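Local coordinates for chemotaxis operon protein (CheX) (Borrelia burgdorferi, PDB 3HZH) that probably dephosphorylates the phosphorylated response regulator CheY in the bacterial chemotaxis pathway, as other CheX-family phosphatases do, at residues Ile37-Pro42 against Leu150-Ser155. Sequence-based numbering, arbitrary orientation.
Sequences IEMGKP and LIVPFS
Glu38 and Ser155 form an antiparallel hydrogen-bonded pair, tied by two backbone bonds: Glu38 N to Ser155 O at 2.9 Å and Ser155 N to Glu38 O at 2.8 Å. Each donor lies in the plane of the carbonyl it meets. Two residues on, Gly40 N reaches Pro153 O at 2.6 Å, a more bent bond with 147° at the hydrogen. Pro153 has no N-H to give back, and its ring CG instead rests 3.7 Å from Gly40 CA, in the place a side chain there would take. The edge strand then stops pairing regularly: Pro42 meets Ile151 through a CA-H...O contact, and Ile151 makes a backbone hydrogen bond with Gly43.

On the face carrying Met39 and Phe154, a non-hydrogen-bonded pair, CB of selenomethionine 39 lies 3.8 Å from ring atom CE1 of Phe154, met obliquely. Its CG, anti to the backbone N (chi1 -175°), is thereby brought to the same CE1 and to Val152 CG1. Ile37 CG2 touches Phe154 CB at 4.0 Å, and Pro42 CB touches both Leu150 CD1 and Val152 CG2. Helix 17-31 packs on the strand 149-155 part of this face, with Leu21 against Val152 and Leu28 against Phe154, while Met39 stays exposed. Strand 161-168 pairs with the other side of strand 149-155, making 38-39 a short outermost strand added to the antiparallel sheet of this CheC-like alpha/beta fold.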
# COMPACT_ATOMS: atom_id res chain seq x y z
N ILE B 37 18.02 -8.46 6.07
CA ILE B 37 16.73 -8.89 6.57
C ILE B 37 16.97 -10.35 6.23
O ILE B 37 17.02 -10.71 5.06
CB ILE B 37 15.58 -8.42 5.67
CG1 ILE B 37 15.68 -6.92 5.41
CG2 ILE B 37 14.25 -8.80 6.31
CD1 ILE B 37 15.11 -6.05 6.49
N GLU B 38 17.15 -11.18 7.25
CA GLU B 38 17.43 -12.59 7.01
C GLU B 38 16.21 -13.47 7.14
O GLU B 38 15.48 -13.38 8.12
CB GLU B 38 18.50 -13.05 7.99
CG GLU B 38 19.72 -13.61 7.31
CD GLU B 38 20.31 -12.66 6.30
OE1 GLU B 38 20.72 -11.54 6.68
OE2 GLU B 38 20.37 -13.03 5.11
N MSE B 39 15.98 -14.33 6.15
CA MSE B 39 14.84 -15.23 6.20
C MSE B 39 15.17 -16.35 7.18
O MSE B 39 16.20 -17.02 7.04
CB MSE B 39 14.53 -15.83 4.83
CG MSE B 39 13.26 -16.70 4.80
SE MSE B 39 13.01 -17.66 3.23
CE MSE B 39 14.33 -18.61 3.22
N GLY B 40 14.31 -16.55 8.16
CA GLY B 40 14.52 -17.62 9.12
C GLY B 40 14.00 -18.93 8.56
O GLY B 40 13.73 -19.04 7.36
N LYS B 41 13.85 -19.91 9.42
CA LYS B 41 13.37 -21.23 9.02
C LYS B 41 11.85 -21.28 8.98
O LYS B 41 11.20 -21.16 10.01
CB LYS B 41 13.90 -22.28 10.00
CG LYS B 41 13.38 -23.68 9.79
CD LYS B 41 13.98 -24.59 10.85
CE LYS B 41 13.47 -26.01 10.75
NZ LYS B 41 14.10 -26.85 11.81
N PRO B 42 11.26 -21.46 7.79
CA PRO B 42 9.80 -21.53 7.69
C PRO B 42 9.34 -22.72 8.52
O PRO B 42 9.94 -23.79 8.45
CB PRO B 42 9.58 -21.74 6.19
CG PRO B 42 10.80 -21.04 5.58
CD PRO B 42 11.86 -21.65 6.46
N LEU B 150 1.73 -21.32 7.70
CA LEU B 150 3.15 -21.26 7.41
C LEU B 150 3.66 -19.96 8.01
O LEU B 150 3.28 -18.88 7.57
CB LEU B 150 3.42 -21.26 5.90
CG LEU B 150 4.91 -21.15 5.55
CD1 LEU B 150 5.64 -22.39 5.98
CD2 LEU B 150 5.10 -20.99 4.07
N ILE B 151 4.51 -20.08 9.02
CA ILE B 151 5.08 -18.92 9.67
C ILE B 151 6.52 -18.79 9.18
O ILE B 151 7.26 -19.77 9.14
CB ILE B 151 5.12 -19.07 11.20
CG1 ILE B 151 3.71 -19.25 11.77
CG2 ILE B 151 5.78 -17.86 11.77
CD1 ILE B 151 3.03 -20.54 11.37
N VAL B 152 6.90 -17.58 8.79
CA VAL B 152 8.24 -17.31 8.29
C VAL B 152 8.82 -16.10 9.01
O VAL B 152 8.36 -14.97 8.81
CB VAL B 152 8.22 -16.99 6.78
CG1 VAL B 152 9.65 -16.80 6.28
CG2 VAL B 152 7.52 -18.10 6.01
N PRO B 153 9.78 -16.32 9.91
CA PRO B 153 10.42 -15.23 10.66
C PRO B 153 11.55 -14.57 9.88
O PRO B 153 12.38 -15.24 9.25
CB PRO B 153 10.94 -15.95 11.89
CG PRO B 153 11.47 -17.22 11.26
CD PRO B 153 10.28 -17.62 10.40
N PHE B 154 11.59 -13.24 9.90
CA PHE B 154 12.65 -12.49 9.23
C PHE B 154 13.38 -11.74 10.33
O PHE B 154 12.76 -11.03 11.12
CB PHE B 154 12.06 -11.52 8.21
CG PHE B 154 11.53 -12.18 6.98
CD1 PHE B 154 12.37 -12.53 5.93
CD2 PHE B 154 10.18 -12.49 6.87
CE1 PHE B 154 11.88 -13.16 4.79
CE2 PHE B 154 9.68 -13.12 5.75
CZ PHE B 154 10.52 -13.46 4.71
N SER B 155 14.69 -11.90 10.39
CA SER B 155 15.48 -11.24 11.42
C SER B 155 16.13 -9.96 10.92
O SER B 155 16.71 -9.93 9.84
CB SER B 155 16.58 -12.17 11.93
OG SER B 155 16.04 -13.34 12.53